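Local coordinates for lipase C (Serratia marcescens, PDB 5NEN), which serves as the membrane fusion protein of a type I secretion system, probably bridging the inner-membrane transporter and the outer-membrane channel during lipase export, at residues A[70-75]-A[270-275]; A[80-85]-A[264-269]; A[87-92]-A[257-262]; A[94-99]-A[250-255]. One frame throughout, in Å; residues are numbered along the deposited sequence.

In the fold
From the N terminus the chain passes strand 43-46 and loops of the lipoyl-like region, then reaches 70-75, which contact 1 joins to 270-275 after almost two hundred mostly helical residues. Helix 76-103 follows and lies against the end of the returning helix 195-270 three times: at 80-85 (contact 2), 87-92 (contact 3) and 94-99 (contact 4). Each contact encloses the next, so the four nest like rungs and none cross. Neighbouring rungs touch, the centres of contacts 1 and 2 being about 14 Å apart. Contact 1 ties the loops where helix 76-103 begins and helix 195-270 ends; contacts 2 to 4 lay helix 76-103 along the C-terminal part of helix 195-270.

Contact 1 (A[70-75]-A[270-275]); sequences LVQLSQ and GNTAIT
The backbone N-H of Leu-70 meets the carbonyl oxygen of Ile-274 in the one sound hydrogen bond between 70-75 and 270-275, with N to O 3.0 Å and an angle of 175° at the hydrogen. The answering bond, Ile-274 N to Val-71 O, is weak at 3.4 Å, and the same oxygen also receives a C-H from Ala-273 CA. These links join two nearly antiparallel runs of chain, one just before helix 76-103 and the other just after helix 195-270. Beside them Val-71 and Ile-274 lie side by side and point the same way, Val-71 CB resting 3.9 Å from Ile-274 CD1.

Further along, side chains take over. Gln-72 starts away from its partner, but its chain bends at chi2 (-66°) and brings the amide back over Ala-273 CB, 3.3 Å from Gln-72 NE2. Its OE1 accepts from Gln-75 NE2 at 3.2 Å, a donor standing above the carbonyl plane, and weakly from Leu-73 N. Thr-272 splits its branches: CG2 packs 3.8 Å from Leu-73 CD2, the two side chains crossing near a right angle, while OG1 bonds to Leu-269 O on the preceding helix and lies near Gln-75 CG. Because Gln-75 occupies the N-cap of helix 76-103, the junctions of both helices meet here. As in related fusion proteins, whose lipoyl domain is split by the hairpin, the contact probably joins its two halves. Backbone bonding secures one end of the contact, whereas the helix end depends on apolar packing and an amide held within its own segment.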
loop_
_atom_site.group_PDB
_atom_site.type_symbol
_atom_site.label_atom_id
_atom_site.label_comp_id
_atom_site.label_asym_id
_atom_site.label_seq_id
_atom_site.Cartn_x
_atom_site.Cartn_y
_atom_site.Cartn_z
ATOM N N LEU A 70 -45.991 -23.066 -15.712
ATOM C CA LEU A 70 -47.203 -22.636 -16.394
ATOM C C LEU A 70 -46.946 -21.407 -17.269
ATOM O O LEU A 70 -47.642 -21.176 -18.261
ATOM C CB LEU A 70 -48.307 -22.331 -15.376
ATOM C CG LEU A 70 -48.499 -23.278 -14.180
ATOM C CD1 LEU A 70 -49.500 -22.706 -13.182
ATOM C CD2 LEU A 70 -48.940 -24.662 -14.617
ATOM N N VAL A 71 -45.949 -20.612 -16.885
ATOM C CA VAL A 71 -45.627 -19.360 -17.564
ATOM C C VAL A 71 -44.113 -19.137 -17.484
ATOM O O VAL A 71 -43.466 -19.690 -16.599
ATOM C CB VAL A 71 -46.379 -18.143 -16.929
ATOM C CG1 VAL A 71 -46.079 -16.867 -17.679
ATOM C CG2 VAL A 71 -47.901 -18.353 -16.917
ATOM N N GLN A 72 -43.545 -18.371 -18.418
ATOM C CA GLN A 72 -42.200 -17.814 -18.250
ATOM C C GLN A 72 -42.239 -16.289 -18.381
ATOM O O GLN A 72 -43.288 -15.718 -18.633
ATOM C CB GLN A 72 -41.222 -18.402 -19.274
ATOM C CG GLN A 72 -40.528 -19.712 -18.868
ATOM C CD GLN A 72 -39.567 -19.566 -17.684
ATOM O OE1 GLN A 72 -39.314 -18.460 -17.189
ATOM N NE2 GLN A 72 -39.018 -20.692 -17.237
ATOM N N LEU A 73 -41.100 -15.629 -18.193
ATOM C CA LEU A 73 -40.968 -14.218 -18.549
ATOM C C LEU A 73 -39.586 -14.052 -19.181
ATOM O O LEU A 73 -38.761 -14.961 -19.091
ATOM C CB LEU A 73 -41.186 -13.303 -17.329
ATOM C CG LEU A 73 -40.864 -11.795 -17.337
ATOM C CD1 LEU A 73 -41.755 -11.085 -16.354
ATOM C CD2 LEU A 73 -39.420 -11.482 -16.968
ATOM N N SER A 74 -39.360 -12.926 -19.854
ATOM C CA SER A 74 -38.130 -12.680 -20.611
ATOM C C SER A 74 -36.864 -12.891 -19.790
ATOM O O SER A 74 -35.875 -13.449 -20.278
ATOM C CB SER A 74 -38.132 -11.253 -21.154
ATOM O OG SER A 74 -37.991 -10.320 -20.096
ATOM N N GLN A 75 -36.929 -12.425 -18.545
ATOM C CA GLN A 75 -35.839 -12.449 -17.573
ATOM C C GLN A 75 -34.647 -11.589 -17.925
ATOM O O GLN A 75 -33.616 -11.729 -17.293
ATOM C CB GLN A 75 -35.293 -13.855 -17.368
ATOM C CG GLN A 75 -36.280 -14.959 -17.257
ATOM C CD GLN A 75 -35.653 -16.254 -17.703
ATOM O OE1 GLN A 75 -34.430 -16.333 -17.873
ATOM N NE2 GLN A 75 -36.479 -17.272 -17.919
ATOM N N GLY A 270 -35.677 -16.580 -10.207
ATOM C CA GLY A 270 -36.328 -17.862 -10.012
ATOM C C GLY A 270 -37.831 -17.701 -10.091
ATOM O O GLY A 270 -38.551 -18.587 -10.560
ATOM N N ASN A 271 -38.292 -16.541 -9.633
ATOM C CA ASN A 271 -39.709 -16.202 -9.596
ATOM C C ASN A 271 -40.285 -15.687 -10.919
ATOM O O ASN A 271 -41.493 -15.463 -11.018
ATOM C CB ASN A 271 -39.958 -15.158 -8.501
ATOM C CG ASN A 271 -40.853 -15.674 -7.394
ATOM O OD1 ASN A 271 -41.007 -16.878 -7.214
ATOM N ND2 ASN A 271 -41.446 -14.760 -6.642
ATOM N N THR A 272 -39.446 -15.481 -11.935
ATOM C CA THR A 272 -40.005 -15.139 -13.257
ATOM C C THR A 272 -40.748 -16.317 -13.922
ATOM O O THR A 272 -41.459 -16.134 -14.907
ATOM C CB THR A 272 -38.930 -14.665 -14.277
ATOM O OG1 THR A 272 -37.960 -15.698 -14.501
ATOM C CG2 THR A 272 -38.272 -13.333 -13.860
ATOM N N ALA A 273 -40.557 -17.528 -13.414
ATOM C CA ALA A 273 -41.253 -18.687 -13.968
ATOM C C ALA A 273 -42.316 -19.187 -12.993
ATOM O O ALA A 273 -41.999 -19.806 -11.993
ATOM C CB ALA A 273 -40.264 -19.803 -14.310
ATOM N N ILE A 274 -43.579 -18.923 -13.311
ATOM C CA ILE A 274 -44.703 -19.207 -12.420
ATOM C C ILE A 274 -45.076 -20.696 -12.442
ATOM O O ILE A 274 -44.982 -21.358 -13.486
ATOM C CB ILE A 274 -45.943 -18.330 -12.798
ATOM C CG1 ILE A 274 -45.621 -16.837 -12.625
ATOM C CG2 ILE A 274 -47.191 -18.703 -11.981
ATOM C CD1 ILE A 274 -44.944 -16.173 -13.824
ATOM N N THR A 275 -45.467 -21.208 -11.271
ATOM C CA THR A 275 -45.804 -22.617 -11.048
ATOM C C THR A 275 -47.158 -22.790 -10.354
ATOM O O THR A 275 -47.583 -21.900 -9.622
ATOM C CB THR A 275 -44.724 -23.308 -10.205
ATOM O OG1 THR A 275 -44.667 -22.703 -8.902
ATOM C CG2 THR A 275 -43.360 -23.186 -10.881
#

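Contact 2 (A[80-85]-A[264-269]); sequences AQVDSL and MADFDL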
loop_
_atom_site.group_PDB
_atom_site.type_symbol
_atom_site.label_atom_id
_atom_site.label_comp_id
_atom_site.label_asym_id
_atom_site.label_seq_id
_atom_site.Cartn_x
_atom_site.Cartn_y
_atom_site.Cartn_z
ATOM N N ALA A 80 -30.026 -9.506 -15.976
ATOM C CA ALA A 80 -29.011 -8.464 -15.928
ATOM C C ALA A 80 -28.637 -8.164 -14.491
ATOM O O ALA A 80 -27.458 -8.194 -14.135
ATOM C CB ALA A 80 -29.481 -7.214 -16.603
ATOM N N GLN A 81 -29.630 -7.943 -13.642
ATOM C CA GLN A 81 -29.285 -7.575 -12.279
ATOM C C GLN A 81 -28.432 -8.664 -11.668
ATOM O O GLN A 81 -27.357 -8.371 -11.114
ATOM C CB GLN A 81 -30.518 -7.326 -11.419
ATOM C CG GLN A 81 -30.163 -6.686 -10.098
ATOM C CD GLN A 81 -31.282 -5.829 -9.548
ATOM O OE1 GLN A 81 -31.276 -4.604 -9.717
ATOM N NE2 GLN A 81 -32.247 -6.463 -8.876
ATOM N N VAL A 82 -28.858 -9.918 -11.840
ATOM C CA VAL A 82 -28.076 -11.003 -11.271
ATOM C C VAL A 82 -26.660 -10.953 -11.807
ATOM O O VAL A 82 -25.716 -11.094 -11.051
ATOM C CB VAL A 82 -28.694 -12.380 -11.552
ATOM C CG1 VAL A 82 -27.691 -13.508 -11.275
ATOM C CG2 VAL A 82 -29.928 -12.565 -10.693
ATOM N N ASP A 83 -26.508 -10.691 -13.095
ATOM C CA ASP A 83 -25.181 -10.671 -13.691
ATOM C C ASP A 83 -24.301 -9.575 -13.076
ATOM O O ASP A 83 -23.151 -9.806 -12.742
ATOM C CB ASP A 83 -25.286 -10.484 -15.209
ATOM C CG ASP A 83 -25.911 -11.700 -15.927
ATOM O OD1 ASP A 83 -25.745 -12.833 -15.431
ATOM O OD2 ASP A 83 -26.574 -11.524 -16.987
ATOM N N SER A 84 -24.855 -8.382 -12.936
ATOM C CA SER A 84 -24.124 -7.246 -12.410
ATOM C C SER A 84 -23.702 -7.491 -10.943
ATOM O O SER A 84 -22.542 -7.299 -10.576
ATOM C CB SER A 84 -24.989 -5.994 -12.530
ATOM O OG SER A 84 -24.407 -4.912 -11.837
ATOM N N LEU A 85 -24.636 -7.943 -10.110
ATOM C CA LEU A 85 -24.270 -8.310 -8.751
ATOM C C LEU A 85 -23.184 -9.435 -8.786
ATOM O O LEU A 85 -22.214 -9.402 -8.020
ATOM C CB LEU A 85 -25.489 -8.785 -7.967
ATOM C CG LEU A 85 -26.560 -7.729 -7.698
ATOM C CD1 LEU A 85 -27.689 -8.273 -6.837
ATOM C CD2 LEU A 85 -25.987 -6.531 -7.055
ATOM N N MET A 264 -31.318 -12.235 -3.046
ATOM C CA MET A 264 -32.610 -11.640 -3.382
ATOM C C MET A 264 -32.855 -11.647 -4.893
ATOM O O MET A 264 -33.956 -11.996 -5.365
ATOM C CB MET A 264 -32.715 -10.235 -2.808
ATOM C CG MET A 264 -32.988 -10.231 -1.300
ATOM S SD MET A 264 -34.131 -11.543 -0.807
ATOM C CE MET A 264 -33.043 -12.792 -0.106
ATOM N N ALA A 265 -31.825 -11.269 -5.644
ATOM C CA ALA A 265 -31.909 -11.228 -7.096
ATOM C C ALA A 265 -32.256 -12.602 -7.667
ATOM O O ALA A 265 -33.086 -12.715 -8.583
ATOM C CB ALA A 265 -30.607 -10.738 -7.676
ATOM N N ASP A 266 -31.623 -13.634 -7.105
ATOM C CA ASP A 266 -31.890 -15.021 -7.458
ATOM C C ASP A 266 -33.338 -15.362 -7.143
ATOM O O ASP A 266 -33.969 -16.082 -7.911
ATOM C CB ASP A 266 -30.945 -15.983 -6.744
ATOM C CG ASP A 266 -29.555 -16.021 -7.374
ATOM O OD1 ASP A 266 -29.465 -15.889 -8.604
ATOM O OD2 ASP A 266 -28.552 -16.245 -6.662
ATOM N N PHE A 267 -33.872 -14.867 -6.022
ATOM C CA PHE A 267 -35.295 -15.108 -5.759
ATOM C C PHE A 267 -36.139 -14.521 -6.890
ATOM O O PHE A 267 -37.026 -15.184 -7.414
ATOM C CB PHE A 267 -35.745 -14.495 -4.433
ATOM N N ASP A 268 -35.822 -13.298 -7.304
ATOM C CA ASP A 268 -36.586 -12.656 -8.368
ATOM C C ASP A 268 -36.515 -13.411 -9.698
ATOM O O ASP A 268 -37.546 -13.678 -10.343
ATOM C CB ASP A 268 -36.117 -11.207 -8.537
ATOM C CG ASP A 268 -36.365 -10.369 -7.283
ATOM O OD1 ASP A 268 -36.766 -10.955 -6.247
ATOM O OD2 ASP A 268 -36.209 -9.129 -7.339
ATOM N N LEU A 269 -35.314 -13.797 -10.103
ATOM C CA LEU A 269 -35.177 -14.486 -11.383
ATOM C C LEU A 269 -35.840 -15.884 -11.326
ATOM O O LEU A 269 -36.526 -16.302 -12.256
ATOM C CB LEU A 269 -33.696 -14.596 -11.754
ATOM C CG LEU A 269 -33.279 -15.151 -13.112
ATOM C CD1 LEU A 269 -33.124 -14.018 -14.126
ATOM C CD2 LEU A 269 -31.988 -15.928 -12.996
#
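Apolar packing carries this contact, and Val-82 and Ala-265 are its centre: Val-82 CG2 lies 3.6 Å from Ala-265 CB, where the two backbones come nearest, their CA atoms 5.7 Å apart. The valine's first torsion (chi1 165°) sets CG1 anti to the backbone N and turns CG2 to the N side, from which it reaches the alanine methyl and, more distantly, Leu-269 CB. One helical turn on, Leu-85 extends CD1 to the same methyl, 3.9 Å from Ala-265 CB. A single small side chain thus receives two branched ones from the facing helix.

The segments belong to helices 76-103 and 195-270, whose short axes here run almost antiparallel, 157° between their directions, with a closest approach of 9.2 Å. Helix 76-103 packs here on the end of the long helix 195-270 of the AprE-like helical region, at an ordinary separation for packed helices and with a small residue at the nearest point.

Polar groups stay at the margin. Asp-266 swings its carboxylate in across Val-82 at about a right angle, so that OD1 sits 4.0 Å from both Val-82 CG1 and Val-82 CG2; the approach is van der Waals in kind, one carboxylate oxygen against two methyls. Asp-83 OD1 instead takes a hydrogen bond from Gln-79 NE2 of its own helix. Ser-84 OG, on a different flank of 80-85, is hydrogen-bonded to Ser-166 OG of the second subunit.

Contact 3 (A[87-92]-A[257-262]); sequences DQYYTT and EFRNKL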
loop_
_atom_site.group_PDB
_atom_site.type_symbol
_atom_site.label_atom_id
_atom_site.label_comp_id
_atom_site.label_asym_id
_atom_site.label_seq_id
_atom_site.Cartn_x
_atom_site.Cartn_y
_atom_site.Cartn_z
ATOM N N ASP A 87 -21.018 -9.860 -10.881
ATOM C CA ASP A 87 -19.774 -9.232 -11.205
ATOM C C ASP A 87 -19.175 -8.575 -9.978
ATOM O O ASP A 87 -18.059 -8.915 -9.574
ATOM C CB ASP A 87 -19.970 -8.201 -12.293
ATOM C CG ASP A 87 -18.706 -7.497 -12.606
ATOM O OD1 ASP A 87 -17.908 -8.077 -13.373
ATOM O OD2 ASP A 87 -18.500 -6.397 -12.040
ATOM N N GLN A 88 -19.944 -7.710 -9.329
ATOM C CA GLN A 88 -19.418 -6.981 -8.183
ATOM C C GLN A 88 -18.910 -7.951 -7.117
ATOM O O GLN A 88 -17.779 -7.828 -6.584
ATOM C CB GLN A 88 -20.491 -6.053 -7.662
ATOM C CG GLN A 88 -21.039 -5.292 -8.833
ATOM C CD GLN A 88 -22.064 -4.261 -8.466
ATOM O OE1 GLN A 88 -21.800 -3.373 -7.655
ATOM N NE2 GLN A 88 -23.251 -4.359 -9.079
ATOM N N TYR A 89 -19.727 -8.967 -6.884
ATOM C CA TYR A 89 -19.397 -10.019 -5.947
ATOM C C TYR A 89 -18.045 -10.614 -6.301
ATOM O O TYR A 89 -17.155 -10.732 -5.449
ATOM C CB TYR A 89 -20.464 -11.096 -5.976
ATOM C CG TYR A 89 -20.282 -12.162 -4.932
ATOM C CD1 TYR A 89 -19.945 -11.831 -3.623
ATOM C CD2 TYR A 89 -20.474 -13.497 -5.238
ATOM C CE1 TYR A 89 -19.787 -12.816 -2.648
ATOM C CE2 TYR A 89 -20.313 -14.485 -4.284
ATOM C CZ TYR A 89 -19.969 -14.143 -2.993
ATOM O OH TYR A 89 -19.813 -15.133 -2.056
ATOM N N TYR A 90 -17.882 -10.942 -7.575
ATOM C CA TYR A 90 -16.650 -11.554 -8.030
ATOM C C TYR A 90 -15.481 -10.619 -7.756
ATOM O O TYR A 90 -14.352 -11.082 -7.446
ATOM C CB TYR A 90 -16.743 -11.918 -9.511
ATOM C CG TYR A 90 -17.695 -13.066 -9.793
ATOM C CD1 TYR A 90 -17.974 -14.020 -8.829
ATOM C CD2 TYR A 90 -18.336 -13.183 -11.019
ATOM C CE1 TYR A 90 -18.845 -15.069 -9.089
ATOM C CE2 TYR A 90 -19.225 -14.226 -11.287
ATOM C CZ TYR A 90 -19.472 -15.169 -10.326
ATOM O OH TYR A 90 -20.345 -16.213 -10.597
ATOM N N THR A 91 -15.735 -9.309 -7.834
ATOM C CA THR A 91 -14.601 -8.401 -7.647
ATOM C C THR A 91 -14.158 -8.429 -6.181
ATOM O O THR A 91 -12.951 -8.528 -5.851
ATOM C CB THR A 91 -14.899 -6.956 -8.082
ATOM O OG1 THR A 91 -15.439 -6.942 -9.408
ATOM C CG2 THR A 91 -13.623 -6.183 -8.100
ATOM N N THR A 92 -15.136 -8.384 -5.287
ATOM C CA THR A 92 -14.768 -8.435 -3.885
ATOM C C THR A 92 -14.112 -9.777 -3.566
ATOM O O THR A 92 -13.162 -9.794 -2.808
ATOM C CB THR A 92 -15.945 -8.211 -2.982
ATOM O OG1 THR A 92 -16.984 -9.088 -3.396
ATOM C CG2 THR A 92 -16.428 -6.790 -3.138
ATOM N N GLU A 257 -22.893 -7.789 1.732
ATOM C CA GLU A 257 -23.917 -6.960 1.145
ATOM C C GLU A 257 -24.326 -7.535 -0.209
ATOM O O GLU A 257 -25.526 -7.657 -0.509
ATOM C CB GLU A 257 -23.398 -5.522 1.007
ATOM C CG GLU A 257 -24.046 -4.698 -0.120
ATOM C CD GLU A 257 -23.508 -3.261 -0.195
ATOM O OE1 GLU A 257 -23.286 -2.659 0.877
ATOM O OE2 GLU A 257 -23.299 -2.738 -1.320
ATOM N N PHE A 258 -23.329 -7.985 -0.971
ATOM C CA PHE A 258 -23.580 -8.556 -2.289
ATOM C C PHE A 258 -24.217 -9.910 -2.196
ATOM O O PHE A 258 -25.126 -10.206 -2.946
ATOM C CB PHE A 258 -22.289 -8.634 -3.101
ATOM C CG PHE A 258 -21.810 -7.295 -3.577
ATOM C CD1 PHE A 258 -22.713 -6.313 -3.927
ATOM C CD2 PHE A 258 -20.462 -6.988 -3.574
ATOM C CE1 PHE A 258 -22.279 -5.074 -4.338
ATOM C CE2 PHE A 258 -20.022 -5.759 -3.974
ATOM C CZ PHE A 258 -20.929 -4.792 -4.358
ATOM N N ARG A 259 -23.735 -10.716 -1.261
ATOM C CA ARG A 259 -24.214 -12.076 -1.081
ATOM C C ARG A 259 -25.699 -12.036 -0.849
ATOM O O ARG A 259 -26.484 -12.644 -1.579
ATOM C CB ARG A 259 -23.527 -12.754 0.109
ATOM C CG ARG A 259 -22.618 -13.899 -0.268
ATOM C CD ARG A 259 -22.136 -14.700 0.952
ATOM N NE ARG A 259 -21.071 -14.049 1.711
ATOM C CZ ARG A 259 -21.296 -13.326 2.797
ATOM N NH1 ARG A 259 -22.539 -13.189 3.242
ATOM N NH2 ARG A 259 -20.289 -12.759 3.447
ATOM N N ASN A 260 -26.094 -11.279 0.159
ATOM C CA ASN A 260 -27.503 -11.237 0.495
ATOM C C ASN A 260 -28.318 -10.588 -0.646
ATOM O O ASN A 260 -29.413 -11.070 -0.999
ATOM C CB ASN A 260 -27.650 -10.602 1.882
ATOM C CG ASN A 260 -26.959 -11.477 2.984
ATOM O OD1 ASN A 260 -27.202 -12.686 3.024
ATOM N ND2 ASN A 260 -26.073 -10.892 3.818
ATOM N N LYS A 261 -27.758 -9.553 -1.274
ATOM C CA LYS A 261 -28.430 -8.950 -2.422
ATOM C C LYS A 261 -28.672 -9.926 -3.568
ATOM O O LYS A 261 -29.737 -9.931 -4.206
ATOM C CB LYS A 261 -27.610 -7.788 -2.944
ATOM C CG LYS A 261 -27.784 -6.492 -2.182
ATOM C CD LYS A 261 -27.338 -5.333 -3.070
ATOM C CE LYS A 261 -26.950 -4.107 -2.266
ATOM N NZ LYS A 261 -26.192 -3.135 -3.108
ATOM N N LEU A 262 -27.659 -10.738 -3.827
ATOM C CA LEU A 262 -27.668 -11.719 -4.901
ATOM C C LEU A 262 -28.678 -12.810 -4.583
ATOM O O LEU A 262 -29.355 -13.336 -5.439
ATOM C CB LEU A 262 -26.265 -12.291 -5.094
ATOM C CG LEU A 262 -25.810 -12.722 -6.489
ATOM C CD1 LEU A 262 -24.316 -13.093 -6.471
ATOM C CD2 LEU A 262 -26.637 -13.864 -7.053
#
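Phe-258 drives its ring from helix 195-270 into helix 76-103, touching a different atom at almost every step. Its CB lies 4.0 Å from Tyr-89 CD1. With CG anti to the carbonyl carbon (chi1 -73°), the ring is carried toward the facing backbone, and CD2 comes 3.9 Å from Tyr-89 N. Farther out, CE2 has Thr-92 CG2 at 3.8 Å, the methyl meeting the ring at its edge and near its plane. At the tip CZ reaches Gln-88 CB, which stands over one face in a CH-pi contact, 3.8 Å from the ring centroid. Gln-88 OE1 continues along the CZ and CE1 side, its amide steeply inclined to the ring.

The helices pack antiparallel within the AprE-like helical region, at 152° between their directions, and Phe-258 and Tyr-89 are the two residues most covered in the interface between them. The second subunit also comes in here: its Arg-218 packs on Phe-258 and gives a weak hydrogen bond to Gln-88 OE1.

Tyr-89 runs past Phe-258 in the opposite sense. Its CD2 meets Leu-262 CD1 at 4.1 Å, and its OH lies 3.5 Å from Arg-259 CG, against the aliphatic part of the arginine. The guanidinium stands almost perpendicular to the tyrosine ring. Thr-92 OG1 is bonded to Tyr-89 O, consistent with the rotation that turns the threonine methyl to the phenylalanine edge.

Contact 4 (A[94-99]-A[250-255]); sequences ATEGRL and QTQMDA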
loop_
_atom_site.group_PDB
_atom_site.type_symbol
_atom_site.label_atom_id
_atom_site.label_comp_id
_atom_site.label_asym_id
_atom_site.label_seq_id
_atom_site.Cartn_x
_atom_site.Cartn_y
_atom_site.Cartn_z
ATOM N N ALA A 94 -12.145 -11.572 -5.366
ATOM C CA ALA A 94 -10.741 -11.476 -5.715
ATOM C C ALA A 94 -10.016 -10.711 -4.620
ATOM O O ALA A 94 -9.061 -11.215 -3.987
ATOM C CB ALA A 94 -10.570 -10.777 -7.058
ATOM N N THR A 95 -10.534 -9.526 -4.332
ATOM C CA THR A 95 -9.898 -8.679 -3.338
ATOM C C THR A 95 -9.700 -9.325 -1.982
ATOM O O THR A 95 -8.659 -9.189 -1.349
ATOM C CB THR A 95 -10.712 -7.436 -3.181
ATOM O OG1 THR A 95 -10.510 -6.658 -4.367
ATOM C CG2 THR A 95 -10.279 -6.626 -1.942
ATOM N N GLU A 96 -10.701 -10.074 -1.580
ATOM C CA GLU A 96 -10.731 -10.746 -0.308
ATOM C C GLU A 96 -9.675 -11.851 -0.269
ATOM O O GLU A 96 -9.048 -12.088 0.766
ATOM C CB GLU A 96 -12.122 -11.308 -0.084
ATOM C CG GLU A 96 -12.387 -11.702 1.302
ATOM C CD GLU A 96 -13.781 -12.237 1.464
ATOM O OE1 GLU A 96 -14.091 -13.307 0.890
ATOM O OE2 GLU A 96 -14.588 -11.549 2.116
ATOM N N GLY A 97 -9.489 -12.533 -1.395
ATOM C CA GLY A 97 -8.446 -13.545 -1.467
ATOM C C GLY A 97 -7.120 -12.852 -1.216
ATOM O O GLY A 97 -6.247 -13.352 -0.453
ATOM N N ARG A 98 -6.969 -11.671 -1.822
ATOM C CA ARG A 98 -5.704 -10.946 -1.651
ATOM C C ARG A 98 -5.505 -10.525 -0.209
ATOM O O ARG A 98 -4.456 -10.788 0.375
ATOM C CB ARG A 98 -5.606 -9.723 -2.564
ATOM C CG ARG A 98 -4.522 -8.752 -2.149
ATOM C CD ARG A 98 -4.352 -7.634 -3.186
ATOM N NE ARG A 98 -5.369 -6.582 -3.073
ATOM C CZ ARG A 98 -5.364 -5.623 -2.153
ATOM N NH1 ARG A 98 -4.417 -5.578 -1.217
ATOM N NH2 ARG A 98 -6.327 -4.722 -2.148
ATOM N N LEU A 99 -6.508 -9.892 0.382
ATOM C CA LEU A 99 -6.343 -9.405 1.738
ATOM C C LEU A 99 -6.056 -10.547 2.715
ATOM O O LEU A 99 -5.181 -10.407 3.536
ATOM C CB LEU A 99 -7.570 -8.616 2.182
ATOM C CG LEU A 99 -7.563 -7.295 1.419
ATOM C CD1 LEU A 99 -8.686 -6.382 1.836
ATOM C CD2 LEU A 99 -6.239 -6.614 1.621
ATOM N N GLN A 250 -13.772 -4.269 5.600
ATOM C CA GLN A 250 -14.565 -3.557 4.607
ATOM C C GLN A 250 -15.053 -4.506 3.526
ATOM O O GLN A 250 -16.241 -4.563 3.163
ATOM C CB GLN A 250 -13.759 -2.445 3.964
ATOM C CG GLN A 250 -14.625 -1.481 3.225
ATOM C CD GLN A 250 -15.913 -1.195 3.988
ATOM O OE1 GLN A 250 -15.878 -0.635 5.082
ATOM N NE2 GLN A 250 -17.053 -1.550 3.402
ATOM N N THR A 251 -14.109 -5.275 3.029
ATOM C CA THR A 251 -14.432 -6.239 2.013
ATOM C C THR A 251 -15.462 -7.240 2.507
ATOM O O THR A 251 -16.358 -7.575 1.772
ATOM C CB THR A 251 -13.179 -6.928 1.549
ATOM O OG1 THR A 251 -12.503 -6.043 0.641
ATOM C CG2 THR A 251 -13.517 -8.227 0.826
ATOM N N GLN A 252 -15.368 -7.679 3.756
ATOM C CA GLN A 252 -16.306 -8.669 4.253
ATOM C C GLN A 252 -17.685 -8.076 4.289
ATOM O O GLN A 252 -18.671 -8.750 3.961
ATOM C CB GLN A 252 -15.946 -9.162 5.656
ATOM C CG GLN A 252 -14.750 -10.066 5.711
ATOM C CD GLN A 252 -14.849 -11.049 6.859
ATOM O OE1 GLN A 252 -15.840 -11.772 6.976
ATOM N NE2 GLN A 252 -13.826 -11.096 7.701
ATOM N N MET A 253 -17.750 -6.814 4.710
ATOM C CA MET A 253 -19.028 -6.128 4.758
ATOM C C MET A 253 -19.614 -6.123 3.356
ATOM O O MET A 253 -20.770 -6.490 3.153
ATOM C CB MET A 253 -18.864 -4.711 5.299
ATOM C CG MET A 253 -18.977 -4.614 6.826
ATOM S SD MET A 253 -18.570 -2.977 7.509
ATOM C CE MET A 253 -16.774 -2.999 7.366
ATOM N N ASP A 254 -18.782 -5.775 2.384
ATOM C CA ASP A 254 -19.233 -5.704 1.013
ATOM C C ASP A 254 -19.685 -7.057 0.492
ATOM O O ASP A 254 -20.741 -7.181 -0.119
ATOM C CB ASP A 254 -18.107 -5.144 0.162
ATOM C CG ASP A 254 -17.753 -3.745 0.567
ATOM O OD1 ASP A 254 -18.487 -3.206 1.424
ATOM O OD2 ASP A 254 -16.746 -3.193 0.086
ATOM N N ALA A 255 -18.898 -8.077 0.780
ATOM C CA ALA A 255 -19.205 -9.426 0.357
ATOM C C ALA A 255 -20.563 -9.767 0.912
ATOM O O ALA A 255 -21.430 -10.272 0.223
ATOM C CB ALA A 255 -18.140 -10.423 0.845
#
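Helices 94-99 and 250-255 run antiparallel at 150° between their directions, axes 9.8 Å apart at closest, and come nearest at Glu-96 and Thr-251. Thr-251 divides its two branches between different neighbours. A chi1 of -79° puts OG1 anti to the carbonyl carbon and leaves CG2 anti to the backbone N, where it rests against the stem of Glu-96, 3.5 Å from Glu-96 CB, and touches CG and OE2 as well. Its OG1 faces methyl groups instead: Thr-95 CG2 at 3.5 Å and Leu-99 CD1 at 4.0 Å. Thr-95 keeps its own OG1 for a weak bond to Thr-91 O, one turn back, and so presents carbon to this neighbour.

Glu-96 reaches extended and obliquely across the partner helix. Its OE2 ends 3.9 Å from Gln-252 CG and also 3.9 Å from Ala-255 CB, and the carboxylate is perpendicular to the amide of Gln-252. Within the two segments the carboxylate meets carbon, so it is probably positioned by the fit of its stem. Inside 250-255 Gln-250 NE2 gives a hydrogen bond to Asp-254 OD1, on the syn side but tilted about 33° from the carboxylate plane.

Arg-98 turns to a different face, with a salt bridge to Glu-102 and a hydrogen bond to Gln-131 on helix 122-190, while Ala-94 packs there too. Helix 76-103 thus packs on both 122-190 and 195-270, three helices together in the part of the AprE-like helical region nearer the lipoyl-like end.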